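Local structure of adenylate kinase (3UMF) at residues F139-E144 / I194-T199; I32-G37 / C135-D140; P89-L94 / G123-K128. The protein catalyses the reversible transfer of a phosphoryl group between adenine nucleotides, converting ATP and AMP into two molecules of ADP. All coordinates share one frame; numbering follows the deposited sequence.

Contact 1 of 3, residues F139-E144 / I194-T199; sequences FDVSEE and IDASGT
Phe139 and Ile194 sit as a pair on adjacent parallel strands, their side chains side by side and pointing the same way. Ring atom CD1 of Phe139 is 4.0 Å from Ile194 CB and equally close to the CG2 branch, an oblique approach. The CG1 arm of Ile194, anti to its own carbonyl carbon (chi1 -61°), leads off from the ring, and both residues pack on Ile203 and Val207 of helix 200-212. Two residues past Ile194, the methyl of Ala196 turns toward the other chain segment and is met by Val141 CG1 at 3.6 Å, so the apolar seam continues just past the end of the strands.

Asp140 N donates to Ile194 O at 2.9 Å, and Asp140 O takes the N-H of Ala196 at 3.0 Å; both its backbone groups thus bond to segment 194-199, one to the strand and one to the turn after it. The side chains of Asp140 and Asp195 leave the sheet on the face opposite those of Phe139 and Ile194, with 6.3 Å between Asp140 OD2 and Asp195 OD1. At the polar edge Asp195 OD1 is gripped twice from the same face of its carboxylate plane, by Ser197 OG at 2.7 Å and by Ser197 N at 3.1 Å. The backbone bond makes an Asx turn at the strand end. Ala196 O accepts a hydrogen bond from Arg149 NH1. These are the C-terminal ends of two neighbouring strands of the parallel Rossmann-like sheet, 135-140 and the outermost 191-195, where turns lead into helices 143-150 and 200-212.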
ATOM      1  N   PHE A 139      -8.462   2.520  -3.134  1.00 22.96           N
ATOM      2  CA  PHE A 139      -9.018   2.224  -4.453  1.00 27.20           C
ATOM      3  C   PHE A 139     -10.127   1.189  -4.312  1.00 32.79           C
ATOM      4  O   PHE A 139      -9.870  -0.018  -4.302  1.00 34.76           O
ATOM      5  CB  PHE A 139      -7.930   1.719  -5.405  1.00 25.82           C
ATOM      6  CG  PHE A 139      -6.960   2.785  -5.837  1.00 29.52           C
ATOM      7  CD1 PHE A 139      -7.342   3.760  -6.744  1.00 28.68           C
ATOM      8  CD2 PHE A 139      -5.664   2.812  -5.342  1.00 24.30           C
ATOM      9  CE1 PHE A 139      -6.454   4.742  -7.147  1.00 29.13           C
ATOM     10  CE2 PHE A 139      -4.770   3.792  -5.742  1.00 27.64           C
ATOM     11  CZ  PHE A 139      -5.167   4.759  -6.645  1.00 28.35           C
ATOM     12  N   ASP A 140     -11.360   1.673  -4.218  1.00 30.44           N
ATOM     13  CA  ASP A 140     -12.496   0.846  -3.840  1.00 30.74           C
ATOM     14  C   ASP A 140     -13.264   0.310  -5.042  1.00 32.27           C
ATOM     15  O   ASP A 140     -13.631   1.065  -5.942  1.00 30.07           O
ATOM     16  CB  ASP A 140     -13.440   1.654  -2.944  1.00 36.33           C
ATOM     17  CG  ASP A 140     -14.632   0.844  -2.466  1.00 43.77           C
ATOM     18  OD1 ASP A 140     -14.430  -0.292  -1.983  1.00 39.64           O
ATOM     19  OD2 ASP A 140     -15.772   1.345  -2.572  1.00 44.90           O
ATOM     20  N   VAL A 141     -13.500  -0.999  -5.052  1.00 29.33           N
ATOM     21  CA  VAL A 141     -14.388  -1.610  -6.036  1.00 29.47           C
ATOM     22  C   VAL A 141     -15.350  -2.575  -5.349  1.00 26.07           C
ATOM     23  O   VAL A 141     -15.006  -3.195  -4.344  1.00 26.43           O
ATOM     24  CB  VAL A 141     -13.611  -2.363  -7.144  1.00 31.41           C
ATOM     25  CG1 VAL A 141     -12.847  -1.385  -8.021  1.00 35.04           C
ATOM     26  CG2 VAL A 141     -12.671  -3.401  -6.539  1.00 30.49           C
ATOM     27  N   SER A 142     -16.557  -2.691  -5.889  1.00 25.02           N
ATOM     28  CA  SER A 142     -17.540  -3.638  -5.380  1.00 21.45           C
ATOM     29  C   SER A 142     -17.178  -5.038  -5.853  1.00 24.00           C
ATOM     30  O   SER A 142     -16.357  -5.197  -6.759  1.00 23.07           O
ATOM     31  CB  SER A 142     -18.937  -3.272  -5.874  1.00 26.04           C
ATOM     32  OG  SER A 142     -19.029  -3.462  -7.275  1.00 28.22           O
ATOM     33  N   GLU A 143     -17.780  -6.054  -5.244  1.00 26.80           N
ATOM     34  CA  GLU A 143     -17.530  -7.429  -5.661  1.00 32.78           C
ATOM     35  C   GLU A 143     -17.987  -7.629  -7.103  1.00 26.15           C
ATOM     36  O   GLU A 143     -17.345  -8.340  -7.874  1.00 27.35           O
ATOM     37  CB  GLU A 143     -18.238  -8.416  -4.729  1.00 32.82           C
ATOM     38  CG  GLU A 143     -17.877  -9.872  -4.972  1.00 33.17           C
ATOM     39  CD  GLU A 143     -18.518 -10.807  -3.969  1.00 38.16           C
ATOM     40  OE1 GLU A 143     -18.339 -10.592  -2.750  1.00 33.85           O
ATOM     41  OE2 GLU A 143     -19.211 -11.758  -4.394  1.00 37.17           O
ATOM     42  N   GLU A 144     -19.091  -6.972  -7.455  1.00 26.86           N
ATOM     43  CA  GLU A 144     -19.665  -7.035  -8.797  1.00 34.85           C
ATOM     44  C   GLU A 144     -18.710  -6.488  -9.861  1.00 32.23           C
ATOM     45  O   GLU A 144     -18.571  -7.065 -10.943  1.00 32.97           O
ATOM     46  CB  GLU A 144     -20.985  -6.255  -8.843  1.00 44.01           C
ATOM     47  CG  GLU A 144     -21.984  -6.620  -7.744  1.00 56.18           C
ATOM     48  CD  GLU A 144     -21.871  -5.740  -6.505  1.00 58.36           C
ATOM     49  OE1 GLU A 144     -22.597  -4.723  -6.425  1.00 64.09           O
ATOM     50  OE2 GLU A 144     -21.065  -6.064  -5.604  1.00 39.39           O
ATOM     51  N   ILE A 194     -11.482   6.301  -3.561  1.00 28.50           N
ATOM     52  CA  ILE A 194     -11.588   6.419  -5.006  1.00 23.26           C
ATOM     53  C   ILE A 194     -12.515   5.343  -5.553  1.00 26.59           C
ATOM     54  O   ILE A 194     -12.354   4.162  -5.249  1.00 24.70           O
ATOM     55  CB  ILE A 194     -10.204   6.305  -5.695  1.00 22.60           C
ATOM     56  CG1 ILE A 194      -9.279   7.431  -5.221  1.00 24.43           C
ATOM     57  CG2 ILE A 194     -10.351   6.361  -7.212  1.00 25.79           C
ATOM     58  CD1 ILE A 194      -9.734   8.824  -5.647  1.00 24.82           C
ATOM     59  N   ASP A 195     -13.503   5.757  -6.338  1.00 26.29           N
ATOM     60  CA  ASP A 195     -14.347   4.816  -7.062  1.00 28.82           C
ATOM     61  C   ASP A 195     -13.529   4.290  -8.241  1.00 28.57           C
ATOM     62  O   ASP A 195     -13.335   4.988  -9.237  1.00 31.75           O
ATOM     63  CB  ASP A 195     -15.619   5.516  -7.550  1.00 32.17           C
ATOM     64  CG  ASP A 195     -16.569   4.581  -8.287  1.00 35.70           C
ATOM     65  OD1 ASP A 195     -16.216   3.406  -8.540  1.00 33.27           O
ATOM     66  OD2 ASP A 195     -17.680   5.033  -8.633  1.00 40.12           O
ATOM     67  N   ALA A 196     -13.046   3.058  -8.125  1.00 26.69           N
ATOM     68  CA  ALA A 196     -12.157   2.498  -9.134  1.00 31.88           C
ATOM     69  C   ALA A 196     -12.891   1.638 -10.164  1.00 33.31           C
ATOM     70  O   ALA A 196     -12.286   0.786 -10.817  1.00 29.36           O
ATOM     71  CB  ALA A 196     -11.029   1.709  -8.474  1.00 36.05           C
ATOM     72  N   SER A 197     -14.190   1.879 -10.322  1.00 28.66           N
ATOM     73  CA  SER A 197     -14.990   1.148 -11.302  1.00 36.60           C
ATOM     74  C   SER A 197     -14.893   1.770 -12.694  1.00 35.96           C
ATOM     75  O   SER A 197     -15.325   1.170 -13.679  1.00 37.04           O
ATOM     76  CB  SER A 197     -16.454   1.081 -10.864  1.00 36.44           C
ATOM     77  OG  SER A 197     -17.062   2.358 -10.924  1.00 39.15           O
ATOM     78  N   GLY A 198     -14.325   2.970 -12.770  1.00 35.82           N
ATOM     79  CA  GLY A 198     -14.190   3.672 -14.036  1.00 34.27           C
ATOM     80  C   GLY A 198     -12.950   3.253 -14.804  1.00 35.00           C
ATOM     81  O   GLY A 198     -12.318   2.250 -14.475  1.00 30.57           O
ATOM     82  N   THR A 199     -12.599   4.024 -15.829  1.00 34.07           N
ATOM     83  CA  THR A 199     -11.416   3.737 -16.636  1.00 35.27           C
ATOM     84  C   THR A 199     -10.139   4.132 -15.905  1.00 36.07           C
ATOM     85  O   THR A 199     -10.187   4.839 -14.899  1.00 35.45           O
ATOM     86  CB  THR A 199     -11.457   4.485 -17.975  1.00 34.87           C
ATOM     87  OG1 THR A 199     -11.390   5.896 -17.736  1.00 35.25           O
ATOM     88  CG2 THR A 199     -12.735   4.151 -18.735  1.00 36.00           C
TER

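Contact 2 of 3, residues I32-G37 / C135-D140; sequences IFVLGG and CVINFD
Ile32 and Ile137 meet at a slant on one face of the sheet, two residues out of step, since Ile32 lies level with Cys135: the CG2 branch of Ile32 rests against Ile137 CD1 at 3.6 Å and almost as closely against CG1. Ile137 presents that arm because its CG1 is anti to the carbonyl carbon (chi1 -52°) and the chain then runs on extended to CD1. Further along the same face Val34 turns its CG1 methyl to the rim of the Phe139 ring, 3.7 Å from CE2 and in the ring plane. Ile137 CG2 lies over a face of that ring, 3.6 Å above its plane and offset toward the rim, so the phenyl group has one aliphatic neighbour at its edge and another on its flat side.

These are neighbouring strands, 30-35 and 135-140, two of the three inner ones in the five-stranded parallel sheet that forms the CORE of adenylate kinases, a P-loop variant of the Rossmann fold; the glycines Gly36 and Gly37 begin the phosphate-binding P-loop that runs on to helix 42-53. The short strand segments run 17° from parallel. Phe33 O receives Ile137 N at 2.8 Å, and Leu35 N donates to Ile137 O at 2.9 Å.

On the other face Val136 leans across Phe33, its CG2 being 3.9 Å from Phe33 CD2 at the edge of the ring; Phe126 of helix 120-129 meets the Phe33 ring edge-to-face. Leu35 and Asn138 follow on this face, both touching Ile182 of helix 179-186. Beyond the last direct rung, Phe139 N to Leu35 O, a water spans the widening gap: it accepts from Gly37 N at 2.9 Å and donates to Phe139 O at 2.6 Å.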
ATOM      1  N   ILE A  32       2.007   8.551   1.864  1.00 29.20           N
ATOM      2  CA  ILE A  32       0.709   8.189   1.321  1.00 27.65           C
ATOM      3  C   ILE A  32       0.528   6.676   1.345  1.00 31.59           C
ATOM      4  O   ILE A  32       1.164   5.949   0.579  1.00 30.08           O
ATOM      5  CB  ILE A  32       0.566   8.690  -0.128  1.00 29.87           C
ATOM      6  CG1 ILE A  32       0.740  10.210  -0.177  1.00 31.80           C
ATOM      7  CG2 ILE A  32      -0.779   8.280  -0.709  1.00 27.64           C
ATOM      8  CD1 ILE A  32       0.965  10.749  -1.571  1.00 33.81           C
ATOM      9  N   PHE A  33      -0.329   6.200   2.239  1.00 30.44           N
ATOM     10  CA  PHE A  33      -0.684   4.788   2.268  1.00 28.35           C
ATOM     11  C   PHE A  33      -1.600   4.481   1.082  1.00 31.14           C
ATOM     12  O   PHE A  33      -2.518   5.247   0.788  1.00 26.31           O
ATOM     13  CB  PHE A  33      -1.397   4.449   3.580  1.00 27.07           C
ATOM     14  CG  PHE A  33      -0.507   4.513   4.800  1.00 36.23           C
ATOM     15  CD1 PHE A  33       0.853   4.257   4.710  1.00 34.16           C
ATOM     16  CD2 PHE A  33      -1.042   4.818   6.046  1.00 38.91           C
ATOM     17  CE1 PHE A  33       1.660   4.307   5.839  1.00 36.77           C
ATOM     18  CE2 PHE A  33      -0.239   4.867   7.177  1.00 39.53           C
ATOM     19  CZ  PHE A  33       1.114   4.613   7.070  1.00 34.86           C
ATOM     20  N   VAL A  34      -1.352   3.369   0.397  1.00 26.15           N
ATOM     21  CA  VAL A  34      -2.196   2.965  -0.727  1.00 25.00           C
ATOM     22  C   VAL A  34      -2.798   1.577  -0.507  1.00 26.57           C
ATOM     23  O   VAL A  34      -2.077   0.594  -0.304  1.00 27.47           O
ATOM     24  CB  VAL A  34      -1.423   3.000  -2.065  1.00 37.57           C
ATOM     25  CG1 VAL A  34      -2.323   2.556  -3.213  1.00 37.89           C
ATOM     26  CG2 VAL A  34      -0.885   4.396  -2.325  1.00 32.82           C
ATOM     27  N   LEU A  35      -4.125   1.510  -0.546  1.00 20.68           N
ATOM     28  CA  LEU A  35      -4.844   0.255  -0.357  1.00 22.78           C
ATOM     29  C   LEU A  35      -5.673  -0.107  -1.584  1.00 21.41           C
ATOM     30  O   LEU A  35      -6.226   0.766  -2.251  1.00 22.00           O
ATOM     31  CB  LEU A  35      -5.763   0.347   0.869  1.00 30.57           C
ATOM     32  CG  LEU A  35      -5.089   0.246   2.240  1.00 40.07           C
ATOM     33  CD1 LEU A  35      -6.136   0.288   3.342  1.00 36.17           C
ATOM     34  CD2 LEU A  35      -4.260  -1.028   2.332  1.00 43.36           C
ATOM     35  N   GLY A  36      -5.758  -1.400  -1.873  1.00 22.29           N
ATOM     36  CA  GLY A  36      -6.544  -1.882  -2.992  1.00 27.89           C
ATOM     37  C   GLY A  36      -6.485  -3.390  -3.118  1.00 29.87           C
ATOM     38  O   GLY A  36      -5.403  -3.978  -3.173  1.00 31.80           O
ATOM     39  N   GLY A  37      -7.655  -4.021  -3.164  1.00 26.25           N
ATOM     40  CA  GLY A  37      -7.730  -5.465  -3.269  1.00 24.61           C
ATOM     41  C   GLY A  37      -7.806  -5.919  -4.711  1.00 21.98           C
ATOM     42  O   GLY A  37      -7.476  -5.156  -5.620  1.00 29.36           O
ATOM     43  N   CYS A 135      -2.094  10.931   4.052  1.00 35.72           N
ATOM     44  CA  CYS A 135      -3.425  10.433   3.731  1.00 34.97           C
ATOM     45  C   CYS A 135      -3.373   8.971   3.314  1.00 35.18           C
ATOM     46  O   CYS A 135      -2.293   8.394   3.167  1.00 34.93           O
ATOM     47  CB  CYS A 135      -4.060  11.273   2.614  1.00 35.76           C
ATOM     48  SG  CYS A 135      -3.199  11.193   1.021  1.00 35.89           S
ATOM     49  N   VAL A 136      -4.549   8.381   3.137  1.00 30.45           N
ATOM     50  CA  VAL A 136      -4.673   7.025   2.639  1.00 33.49           C
ATOM     51  C   VAL A 136      -5.510   7.055   1.368  1.00 30.78           C
ATOM     52  O   VAL A 136      -6.586   7.652   1.342  1.00 32.50           O
ATOM     53  CB  VAL A 136      -5.364   6.111   3.675  1.00 33.55           C
ATOM     54  CG1 VAL A 136      -5.519   4.697   3.128  1.00 33.21           C
ATOM     55  CG2 VAL A 136      -4.583   6.100   4.980  1.00 32.70           C
ATOM     56  N   ILE A 137      -5.007   6.439   0.306  1.00 24.98           N
ATOM     57  CA  ILE A 137      -5.794   6.283  -0.911  1.00 25.31           C
ATOM     58  C   ILE A 137      -6.391   4.887  -0.927  1.00 25.70           C
ATOM     59  O   ILE A 137      -5.668   3.889  -0.975  1.00 28.39           O
ATOM     60  CB  ILE A 137      -4.947   6.486  -2.185  1.00 25.54           C
ATOM     61  CG1 ILE A 137      -4.183   7.809  -2.113  1.00 27.80           C
ATOM     62  CG2 ILE A 137      -5.832   6.464  -3.420  1.00 30.57           C
ATOM     63  CD1 ILE A 137      -3.295   8.061  -3.315  1.00 26.98           C
ATOM     64  N   ASN A 138      -7.713   4.817  -0.863  1.00 26.03           N
ATOM     65  CA  ASN A 138      -8.412   3.545  -0.931  1.00 23.91           C
ATOM     66  C   ASN A 138      -9.052   3.376  -2.302  1.00 27.27           C
ATOM     67  O   ASN A 138     -10.051   4.027  -2.608  1.00 26.16           O
ATOM     68  CB  ASN A 138      -9.477   3.464   0.171  1.00 23.96           C
ATOM     69  CG  ASN A 138     -10.223   2.139   0.173  1.00 32.06           C
ATOM     70  OD1 ASN A 138      -9.727   1.128  -0.329  1.00 34.47           O
ATOM     71  ND2 ASN A 138     -11.423   2.140   0.747  1.00 33.12           N
ATOM     72  N   PHE A 139      -8.462   2.520  -3.134  1.00 22.96           N
ATOM     73  CA  PHE A 139      -9.018   2.224  -4.453  1.00 27.20           C
ATOM     74  C   PHE A 139     -10.127   1.189  -4.312  1.00 32.79           C
ATOM     75  O   PHE A 139      -9.870  -0.018  -4.302  1.00 34.76           O
ATOM     76  CB  PHE A 139      -7.930   1.719  -5.405  1.00 25.82           C
ATOM     77  CG  PHE A 139      -6.960   2.785  -5.837  1.00 29.52           C
ATOM     78  CD1 PHE A 139      -7.342   3.760  -6.744  1.00 28.68           C
ATOM     79  CD2 PHE A 139      -5.664   2.812  -5.342  1.00 24.30           C
ATOM     80  CE1 PHE A 139      -6.454   4.742  -7.147  1.00 29.13           C
ATOM     81  CE2 PHE A 139      -4.770   3.792  -5.742  1.00 27.64           C
ATOM     82  CZ  PHE A 139      -5.167   4.759  -6.645  1.00 28.35           C
ATOM     83  N   ASP A 140     -11.360   1.673  -4.218  1.00 30.44           N
ATOM     84  CA  ASP A 140     -12.496   0.846  -3.840  1.00 30.74           C
ATOM     85  C   ASP A 140     -13.264   0.310  -5.042  1.00 32.27           C
ATOM     86  O   ASP A 140     -13.631   1.065  -5.942  1.00 30.07           O
ATOM     87  CB  ASP A 140     -13.440   1.654  -2.944  1.00 36.33           C
ATOM     88  CG  ASP A 140     -14.632   0.844  -2.466  1.00 43.77           C
ATOM     89  OD1 ASP A 140     -14.430  -0.292  -1.983  1.00 39.64           O
ATOM     90  OD2 ASP A 140     -15.772   1.345  -2.572  1.00 44.90           O
TER
HETATM   91  O   HOH W   1     -10.079  -2.367  -3.125  1.00 31.19           O

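Contact 3 of 3, residues P89-L94 / G123-K128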
ATOM      1  N   PRO A  89       7.967 -10.759  11.134  1.00 46.62           N
ATOM      2  CA  PRO A  89       7.416  -9.837  12.134  1.00 51.14           C
ATOM      3  C   PRO A  89       7.232  -8.425  11.580  1.00 47.03           C
ATOM      4  O   PRO A  89       7.991  -8.004  10.703  1.00 41.32           O
ATOM      5  CB  PRO A  89       8.485  -9.833  13.232  1.00 54.53           C
ATOM      6  CG  PRO A  89       9.177 -11.143  13.086  1.00 53.84           C
ATOM      7  CD  PRO A  89       9.195 -11.419  11.609  1.00 48.75           C
ATOM      8  N   LEU A  90       6.228  -7.715  12.083  1.00 48.23           N
ATOM      9  CA  LEU A  90       5.948  -6.350  11.646  1.00 48.78           C
ATOM     10  C   LEU A  90       7.135  -5.428  11.920  1.00 42.92           C
ATOM     11  O   LEU A  90       7.423  -4.525  11.136  1.00 37.69           O
ATOM     12  CB  LEU A  90       4.688  -5.825  12.342  1.00 56.96           C
ATOM     13  CG  LEU A  90       4.340  -4.342  12.197  1.00 58.27           C
ATOM     14  CD1 LEU A  90       4.116  -3.968  10.739  1.00 59.58           C
ATOM     15  CD2 LEU A  90       3.114  -4.007  13.031  1.00 60.67           C
ATOM     16  N   GLU A  91       7.826  -5.680  13.029  1.00 40.28           N
ATOM     17  CA  GLU A  91       8.984  -4.889  13.429  1.00 44.74           C
ATOM     18  C   GLU A  91      10.085  -4.900  12.365  1.00 43.63           C
ATOM     19  O   GLU A  91      10.760  -3.891  12.149  1.00 42.93           O
ATOM     20  CB  GLU A  91       9.541  -5.389  14.768  1.00 58.07           C
ATOM     21  CG  GLU A  91       8.672  -5.065  15.981  1.00 74.44           C
ATOM     22  CD  GLU A  91       7.387  -5.877  16.032  1.00 85.01           C
ATOM     23  OE1 GLU A  91       7.354  -6.990  15.464  1.00 83.96           O
ATOM     24  OE2 GLU A  91       6.403  -5.398  16.636  1.00 90.23           O
ATOM     25  N   VAL A  92      10.263  -6.041  11.705  1.00 44.88           N
ATOM     26  CA  VAL A  92      11.269  -6.170  10.652  1.00 46.38           C
ATOM     27  C   VAL A  92      10.917  -5.316   9.433  1.00 40.57           C
ATOM     28  O   VAL A  92      11.763  -4.589   8.911  1.00 41.18           O
ATOM     29  CB  VAL A  92      11.452  -7.638  10.213  1.00 50.86           C
ATOM     30  CG1 VAL A  92      12.442  -7.728   9.065  1.00 51.07           C
ATOM     31  CG2 VAL A  92      11.911  -8.492  11.388  1.00 52.42           C
ATOM     32  N   VAL A  93       9.667  -5.407   8.987  1.00 33.61           N
ATOM     33  CA  VAL A  93       9.195  -4.623   7.854  1.00 35.13           C
ATOM     34  C   VAL A  93       9.266  -3.132   8.168  1.00 38.39           C
ATOM     35  O   VAL A  93       9.676  -2.325   7.332  1.00 38.19           O
ATOM     36  CB  VAL A  93       7.739  -4.994   7.488  1.00 39.78           C
ATOM     37  CG1 VAL A  93       7.177  -4.028   6.452  1.00 41.97           C
ATOM     38  CG2 VAL A  93       7.667  -6.428   6.982  1.00 40.55           C
ATOM     39  N   LEU A  94       8.875  -2.783   9.389  1.00 32.35           N
ATOM     40  CA  LEU A  94       8.863  -1.399   9.842  1.00 36.60           C
ATOM     41  C   LEU A  94      10.264  -0.787   9.821  1.00 37.17           C
ATOM     42  O   LEU A  94      10.449   0.343   9.370  1.00 36.17           O
ATOM     43  CB  LEU A  94       8.266  -1.321  11.250  1.00 42.38           C
ATOM     44  CG  LEU A  94       7.302  -0.169  11.541  1.00 54.99           C
ATOM     45  CD1 LEU A  94       6.251  -0.058  10.447  1.00 57.99           C
ATOM     46  CD2 LEU A  94       6.642  -0.358  12.902  1.00 57.52           C
ATOM     47  N   GLY A 123      -0.604   0.331  10.860  1.00 35.53           N
ATOM     48  CA  GLY A 123      -0.773   1.758  10.653  1.00 37.58           C
ATOM     49  C   GLY A 123      -0.337   2.592  11.842  1.00 39.12           C
ATOM     50  O   GLY A 123       0.454   3.528  11.701  1.00 37.45           O
ATOM     51  N   ILE A 124      -0.850   2.249  13.018  1.00 37.84           N
ATOM     52  CA  ILE A 124      -0.549   2.991  14.237  1.00 39.89           C
ATOM     53  C   ILE A 124       0.937   2.929  14.600  1.00 38.59           C
ATOM     54  O   ILE A 124       1.548   3.956  14.904  1.00 39.99           O
ATOM     55  CB  ILE A 124      -1.417   2.501  15.422  1.00 39.17           C
ATOM     56  CG1 ILE A 124      -2.886   2.876  15.186  1.00 37.79           C
ATOM     57  CG2 ILE A 124      -0.929   3.094  16.735  1.00 42.19           C
ATOM     58  CD1 ILE A 124      -3.855   2.172  16.109  1.00 42.01           C
ATOM     59  N   LYS A 125       1.521   1.734  14.555  1.00 33.38           N
ATOM     60  CA  LYS A 125       2.944   1.578  14.859  1.00 42.58           C
ATOM     61  C   LYS A 125       3.833   2.323  13.866  1.00 39.03           C
ATOM     62  O   LYS A 125       4.888   2.826  14.242  1.00 43.05           O
ATOM     63  CB  LYS A 125       3.337   0.100  14.913  1.00 46.93           C
ATOM     64  CG  LYS A 125       2.691  -0.680  16.043  1.00 61.15           C
ATOM     65  CD  LYS A 125       3.204  -2.109  16.078  1.00 68.89           C
ATOM     66  CE  LYS A 125       2.186  -3.048  16.701  1.00 75.38           C
ATOM     67  NZ  LYS A 125       2.628  -4.468  16.629  1.00 77.24           N
ATOM     68  N   PHE A 126       3.412   2.387  12.606  1.00 32.75           N
ATOM     69  CA  PHE A 126       4.169   3.121  11.595  1.00 35.69           C
ATOM     70  C   PHE A 126       4.220   4.594  11.955  1.00 31.32           C
ATOM     71  O   PHE A 126       5.285   5.210  11.957  1.00 38.43           O
ATOM     72  CB  PHE A 126       3.546   2.953  10.204  1.00 36.40           C
ATOM     73  CG  PHE A 126       4.282   3.694   9.114  1.00 35.75           C
ATOM     74  CD1 PHE A 126       4.010   5.029   8.849  1.00 29.76           C
ATOM     75  CD2 PHE A 126       5.245   3.052   8.355  1.00 38.05           C
ATOM     76  CE1 PHE A 126       4.690   5.710   7.851  1.00 35.30           C
ATOM     77  CE2 PHE A 126       5.926   3.728   7.354  1.00 37.69           C
ATOM     78  CZ  PHE A 126       5.648   5.056   7.103  1.00 35.24           C
ATOM     79  N   GLU A 127       3.056   5.157  12.260  1.00 31.19           N
ATOM     80  CA  GLU A 127       2.957   6.572  12.584  1.00 38.72           C
ATOM     81  C   GLU A 127       3.696   6.910  13.880  1.00 38.68           C
ATOM     82  O   GLU A 127       4.161   8.033  14.055  1.00 41.14           O
ATOM     83  CB  GLU A 127       1.491   7.003  12.657  1.00 36.73           C
ATOM     84  CG  GLU A 127       0.729   6.759  11.364  1.00 36.92           C
ATOM     85  CD  GLU A 127      -0.705   7.238  11.426  1.00 48.55           C
ATOM     86  OE1 GLU A 127      -1.530   6.564  12.079  1.00 50.42           O
ATOM     87  OE2 GLU A 127      -1.009   8.285  10.818  1.00 55.30           O
ATOM     88  N   LYS A 128       3.817   5.934  14.776  1.00 42.22           N
ATOM     89  CA  LYS A 128       4.558   6.131  16.019  1.00 52.33           C
ATOM     90  C   LYS A 128       6.061   6.059  15.779  1.00 54.63           C
ATOM     91  O   LYS A 128       6.800   6.986  16.108  1.00 57.89           O
ATOM     92  CB  LYS A 128       4.155   5.084  17.066  1.00 53.03           C
ATOM     93  CG  LYS A 128       4.957   5.162  18.364  1.00 65.53           C
ATOM     94  CD  LYS A 128       4.690   3.976  19.294  1.00 74.19           C
ATOM     95  CE  LYS A 128       5.677   2.838  19.061  1.00 79.90           C
ATOM     96  NZ  LYS A 128       5.011   1.605  18.554  1.00 81.39           N
TER
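Leu90 swings its CG anti to the backbone N (chi1 171°), and Lys125 sets its CG anti to the carbonyl carbon (chi1 -65°) before running out extended; the two side chains then cross obliquely. Leu90 CD2 lies 3.6 Å from Lys125 CD and nearly as close to NZ, so the leucine methyl packs along the outer part of the lysine chain. The same ammonium end faces Glu91, whose chain bends at chi2 to bring OE2 within 3.9 Å of Lys125 NZ, a long salt bridge on the solvent side, where Glu91 is exposed.

One turn further on, Leu94 reaches across with both methyls. Leu94 CD2 lies 3.9 Å from Lys125 CB, with the two side chains crossing at about a right angle, while Leu94 CD1 comes to the ring edge, 3.9 Å from Phe126 CD2. No hydrogen bond joins the segments, and their short helix axes stay 11.0 Å apart at a 44° angle. Leu90 and Leu94 also touch Tyr116, and Phe126 packs on Leu97 and Met101. This is helix-helix packing within the alpha/beta fold of adenylate kinases: helices 90-104 and 120-129, which precede and follow strand 110-114 in the chain, meet largely through apolar side chains.

Overall arrangement
Contacts 1 and 2 are successive joints of one sheet: strand 135-140 serves both, lying between strands 30-35 and 191-195, and their centres are about 12 Å apart. Ile194 N probably bonds to Asn138 O at 2.9 Å, carrying the ladder from one contact to the other. Contact 3 sits in the helical layer, its centre about 17 Å from that of contact 2, which it touches (Phe33 CZ to Phe126 CD1, 3.4 Å); along the chain it is nested in the loop that contact 2 closes. Contacts 1 and 3 lie on opposite sides of the chain's centre, nearest atoms about 16 Å apart. The P-loop, which should hold nucleotide phosphates as in other adenylate kinases, starts in contact 2.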